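Local coordinates for LAR_0958 cell surface adhesin (PDB 4NG0), which probably helps the bacterium adhere to mucus, as one ubiquitin-like beta-grasp repeat of a protein displayed on the cell surface, at residues Tyr13-Pro22 against Phe43-Thr54. Residues are numbered along the deposited sequence; the frame is centred on the assembly and turned at random.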
loop_
_atom_site.group_PDB
_atom_site.type_symbol
_atom_site.label_atom_id
_atom_site.label_comp_id
_atom_site.label_asym_id
_atom_site.label_seq_id
_atom_site.Cartn_x
_atom_site.Cartn_y
_atom_site.Cartn_z
ATOM N N TYR A 13 -15.342 -11.102 -0.785
ATOM C CA TYR A 13 -16.260 -10.476 0.169
ATOM C C TYR A 13 -16.662 -11.444 1.281
ATOM O O TYR A 13 -17.051 -12.588 1.010
ATOM C CB TYR A 13 -17.532 -10.028 -0.557
ATOM C CG TYR A 13 -18.615 -9.535 0.373
ATOM C CD1 TYR A 13 -18.585 -8.240 0.859
ATOM C CD2 TYR A 13 -19.654 -10.370 0.767
ATOM C CE1 TYR A 13 -19.580 -7.778 1.723
ATOM C CE2 TYR A 13 -20.651 -9.922 1.630
ATOM C CZ TYR A 13 -20.600 -8.622 2.098
ATOM O OH TYR A 13 -21.586 -8.172 2.957
ATOM N N ASP A 14 -16.570 -10.984 2.525
ATOM C CA ASP A 14 -17.044 -11.765 3.676
ATOM C C ASP A 14 -17.705 -10.884 4.729
ATOM O O ASP A 14 -17.911 -11.313 5.864
ATOM C CB ASP A 14 -15.893 -12.568 4.306
ATOM C CG ASP A 14 -14.830 -11.686 4.945
ATOM O OD1 ASP A 14 -14.816 -10.470 4.701
ATOM O OD2 ASP A 14 -13.980 -12.227 5.695
ATOM N N GLY A 15 -18.032 -9.649 4.363
ATOM C CA GLY A 15 -18.651 -8.732 5.317
ATOM C C GLY A 15 -17.696 -8.122 6.319
ATOM O O GLY A 15 -18.128 -7.419 7.231
ATOM N N ASN A 16 -16.400 -8.380 6.152
ATOM C CA ASN A 16 -15.375 -7.864 7.054
ATOM C C ASN A 16 -14.459 -6.921 6.286
ATOM O O ASN A 16 -14.272 -7.089 5.080
ATOM C CB ASN A 16 -14.581 -9.029 7.648
ATOM C CG ASN A 16 -15.453 -9.945 8.486
ATOM O OD1 ASN A 16 -16.347 -9.470 9.198
ATOM N ND2 ASN A 16 -15.231 -11.253 8.391
ATOM N N PRO A 17 -13.887 -5.915 6.963
ATOM C CA PRO A 17 -13.021 -4.973 6.246
ATOM C C PRO A 17 -11.770 -5.662 5.711
ATOM O O PRO A 17 -11.276 -6.618 6.310
ATOM C CB PRO A 17 -12.649 -3.941 7.324
ATOM C CG PRO A 17 -13.690 -4.104 8.399
ATOM C CD PRO A 17 -14.051 -5.555 8.384
ATOM N N ALA A 18 -11.277 -5.178 4.577
ATOM C CA ALA A 18 -10.049 -5.718 4.000
ATOM C C ALA A 18 -8.835 -5.446 4.875
ATOM O O ALA A 18 -8.724 -4.385 5.486
ATOM C CB ALA A 18 -9.821 -5.122 2.617
ATOM N N ASN A 19 -7.910 -6.397 4.891
ATOM C CA ASN A 19 -6.657 -6.249 5.613
ATOM C C ASN A 19 -5.513 -6.039 4.634
ATOM O O ASN A 19 -5.025 -6.999 4.027
ATOM C CB ASN A 19 -6.369 -7.503 6.440
ATOM C CG ASN A 19 -7.351 -7.701 7.585
ATOM O OD1 ASN A 19 -7.727 -6.752 8.273
ATOM N ND2 ASN A 19 -7.752 -8.947 7.806
ATOM N N PHE A 20 -5.093 -4.789 4.487
ATOM C CA PHE A 20 -3.960 -4.458 3.637
ATOM C C PHE A 20 -2.681 -5.013 4.238
ATOM O O PHE A 20 -2.424 -4.846 5.433
ATOM C CB PHE A 20 -3.858 -2.941 3.493
ATOM C CG PHE A 20 -2.543 -2.469 2.943
ATOM C CD1 PHE A 20 -2.249 -2.630 1.597
ATOM C CD2 PHE A 20 -1.612 -1.839 3.760
ATOM C CE1 PHE A 20 -1.035 -2.196 1.065
ATOM C CE2 PHE A 20 -0.388 -1.386 3.234
ATOM C CZ PHE A 20 -0.101 -1.567 1.888
ATOM N N GLU A 21 -1.875 -5.662 3.402
ATOM C CA GLU A 21 -0.609 -6.253 3.838
ATOM C C GLU A 21 0.568 -5.540 3.172
ATOM O O GLU A 21 0.790 -5.688 1.978
ATOM C CB GLU A 21 -0.573 -7.736 3.475
ATOM C CG GLU A 21 -1.666 -8.589 4.119
ATOM C CD GLU A 21 -1.453 -8.810 5.610
ATOM O OE1 GLU A 21 -0.355 -8.492 6.119
ATOM O OE2 GLU A 21 -2.392 -9.301 6.275
ATOM N N PRO A 22 1.338 -4.757 3.942
ATOM C CA PRO A 22 2.415 -3.964 3.343
ATOM C C PRO A 22 3.520 -4.810 2.699
ATOM O O PRO A 22 4.226 -4.309 1.825
ATOM C CB PRO A 22 2.962 -3.157 4.533
ATOM C CG PRO A 22 2.533 -3.917 5.742
ATOM C CD PRO A 22 1.207 -4.513 5.388
ATOM N N PHE A 43 0.213 3.536 4.790
ATOM C CA PHE A 43 -0.548 3.639 3.553
ATOM C C PHE A 43 -1.978 4.003 3.898
ATOM O O PHE A 43 -2.500 3.573 4.924
ATOM C CB PHE A 43 -0.536 2.308 2.783
ATOM C CG PHE A 43 0.830 1.880 2.309
ATOM C CD1 PHE A 43 1.733 1.289 3.183
ATOM C CD2 PHE A 43 1.196 2.053 0.984
ATOM C CE1 PHE A 43 2.997 0.886 2.743
ATOM C CE2 PHE A 43 2.455 1.649 0.537
ATOM C CZ PHE A 43 3.346 1.080 1.418
ATOM N N THR A 44 -2.590 4.799 3.039
ATOM C CA THR A 44 -3.977 5.213 3.235
ATOM C C THR A 44 -4.869 4.660 2.131
ATOM O O THR A 44 -4.536 4.746 0.952
ATOM C CB THR A 44 -4.071 6.743 3.269
ATOM O OG1 THR A 44 -3.368 7.208 4.425
ATOM C CG2 THR A 44 -5.521 7.222 3.354
ATOM N N TRP A 45 -5.998 4.078 2.523
ATOM C CA TRP A 45 -7.016 3.669 1.570
ATOM C C TRP A 45 -7.643 4.880 0.900
ATOM O O TRP A 45 -8.063 5.820 1.585
ATOM C CB TRP A 45 -8.122 2.919 2.303
ATOM C CG TRP A 45 -7.761 1.531 2.743
ATOM C CD1 TRP A 45 -7.260 1.152 3.951
ATOM C CD2 TRP A 45 -7.921 0.329 1.976
ATOM N NE1 TRP A 45 -7.073 -0.215 3.982
ATOM C CE2 TRP A 45 -7.492 -0.743 2.786
ATOM C CE3 TRP A 45 -8.392 0.058 0.684
ATOM C CZ2 TRP A 45 -7.507 -2.074 2.340
ATOM C CZ3 TRP A 45 -8.412 -1.259 0.241
ATOM C CH2 TRP A 45 -7.974 -2.309 1.067
ATOM N N ASN A 46 -7.753 4.838 -0.423
ATOM C CA ASN A 46 -8.347 5.927 -1.186
ATOM C C ASN A 46 -9.854 5.716 -1.315
ATOM O O ASN A 46 -10.413 5.597 -2.402
ATOM C CB ASN A 46 -7.637 6.059 -2.542
ATOM C CG ASN A 46 -6.165 6.469 -2.391
ATOM O OD1 ASN A 46 -5.835 7.388 -1.633
ATOM N ND2 ASN A 46 -5.278 5.785 -3.109
ATOM N N THR A 47 -10.497 5.668 -0.157
ATOM C CA THR A 47 -11.925 5.456 -0.040
ATOM C C THR A 47 -12.583 6.723 0.502
ATOM O O THR A 47 -11.893 7.643 0.928
ATOM C CB THR A 47 -12.189 4.320 0.936
ATOM O OG1 THR A 47 -11.476 4.579 2.150
ATOM C CG2 THR A 47 -11.706 2.992 0.347
ATOM N N ALA A 48 -13.913 6.763 0.494
ATOM C CA ALA A 48 -14.623 7.984 0.876
ATOM C C ALA A 48 -14.292 8.436 2.285
ATOM O O ALA A 48 -14.232 9.638 2.550
ATOM C CB ALA A 48 -16.125 7.801 0.733
ATOM N N ASP A 49 -14.079 7.481 3.185
ATOM C CA ASP A 49 -13.777 7.808 4.574
ATOM C C ASP A 49 -12.323 7.527 4.938
ATOM O O ASP A 49 -11.933 7.621 6.106
ATOM C CB ASP A 49 -14.724 7.066 5.532
ATOM C CG ASP A 49 -14.750 5.562 5.300
ATOM O OD1 ASP A 49 -13.969 5.054 4.461
ATOM O OD2 ASP A 49 -15.577 4.881 5.954
ATOM N N LYS A 50 -11.527 7.172 3.935
ATOM C CA LYS A 50 -10.120 6.833 4.133
ATOM C C LYS A 50 -9.923 5.669 5.113
ATOM O O LYS A 50 -8.892 5.566 5.778
ATOM C CB LYS A 50 -9.285 8.071 4.512
ATOM C CG LYS A 50 -9.256 9.149 3.426
ATOM C CD LYS A 50 -8.309 10.283 3.796
ATOM C CE LYS A 50 -8.152 11.272 2.658
ATOM N NZ LYS A 50 -7.187 12.360 3.019
ATOM N N LYS A 51 -10.908 4.772 5.152
ATOM C CA LYS A 51 -10.858 3.561 5.969
ATOM C C LYS A 51 -10.934 2.324 5.080
ATOM O O LYS A 51 -11.372 2.397 3.933
ATOM C CB LYS A 51 -12.021 3.519 6.966
ATOM C CG LYS A 51 -12.019 4.665 7.979
ATOM C CD LYS A 51 -10.716 4.697 8.762
ATOM C CE LYS A 51 -10.635 5.903 9.693
ATOM N NZ LYS A 51 -11.757 5.930 10.667
ATOM N N ALA A 52 -10.525 1.185 5.626
ATOM C CA ALA A 52 -10.564 -0.069 4.884
ATOM C C ALA A 52 -12.002 -0.393 4.516
ATOM O O ALA A 52 -12.885 -0.341 5.369
ATOM C CB ALA A 52 -9.983 -1.190 5.723
ATOM N N PRO A 53 -12.245 -0.739 3.242
ATOM C CA PRO A 53 -13.585 -1.063 2.753
ATOM C C PRO A 53 -13.988 -2.499 3.043
ATOM O O PRO A 53 -13.139 -3.343 3.356
ATOM C CB PRO A 53 -13.453 -0.855 1.240
ATOM C CG PRO A 53 -12.045 -1.264 0.966
ATOM C CD PRO A 53 -11.241 -0.806 2.165
ATOM N N THR A 54 -15.290 -2.738 2.953
ATOM C CA THR A 54 -15.901 -4.057 3.110
ATOM C C THR A 54 -16.580 -4.534 1.822
ATOM O O THR A 54 -16.475 -5.708 1.447
ATOM C CB THR A 54 -16.924 -4.026 4.252
ATOM O OG1 THR A 54 -16.214 -3.822 5.479
ATOM C CG2 THR A 54 -17.693 -5.336 4.343
HETATM O O HOH W 1 -15.584 -8.074 2.772
HETATM O O HOH W 2 -17.172 -4.883 7.934
HETATM O O HOH W 3 -6.597 -2.634 5.836
#
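Phe20 and Phe43 meet where the loop Tyr13-Pro22 packs against Phe43-Thr54, a short strand running into a loop, on one side of a beta-grasp domain, an example of a loop joined to its neighbour by a few apolar side chains, one direct backbone bond and bridging waters. Followed outward, Phe20 begins with CB 3.9 Å from Trp45 CZ2, approaching the benzo ring obliquely. With CG anti to the backbone N (chi1 165°), the ring reaches on to Phe43, where its CE2 and CZ atoms do the touching: CE2 lies 3.4 Å from Phe43 CD1, and CZ, 3.6 Å from Phe43 CG, sits over one face of that ring, toward its rim. The two planes are inclined at 53°. Ala18 CB packs 3.7 Å from Trp45 CH2, so the indole's benzo end serves both residues. Its NE1 donates in the ring plane to a water that also accepts from Phe20 N and donates to Ala18 O, satisfying three polar groups at once. Ala18 N donates to Pro53 O at 2.9 Å, the one direct hydrogen bond between the segments. Thr54 then finishes the seam: its CG2 lies 3.4 Å from Gly15 C, while a second water links its OG1 to Gly15 O. Around this seam, Tyr87 and Tyr89 of strand 83-92 meet Phe20 and Trp45 edge-to-face, and both of these rings also rest on Leu61 of strand 57-63. The contact thus joins the connection from strand 3-12 to strand 26-28 with outermost strand 43-45 and the loop leading into strand 57-63.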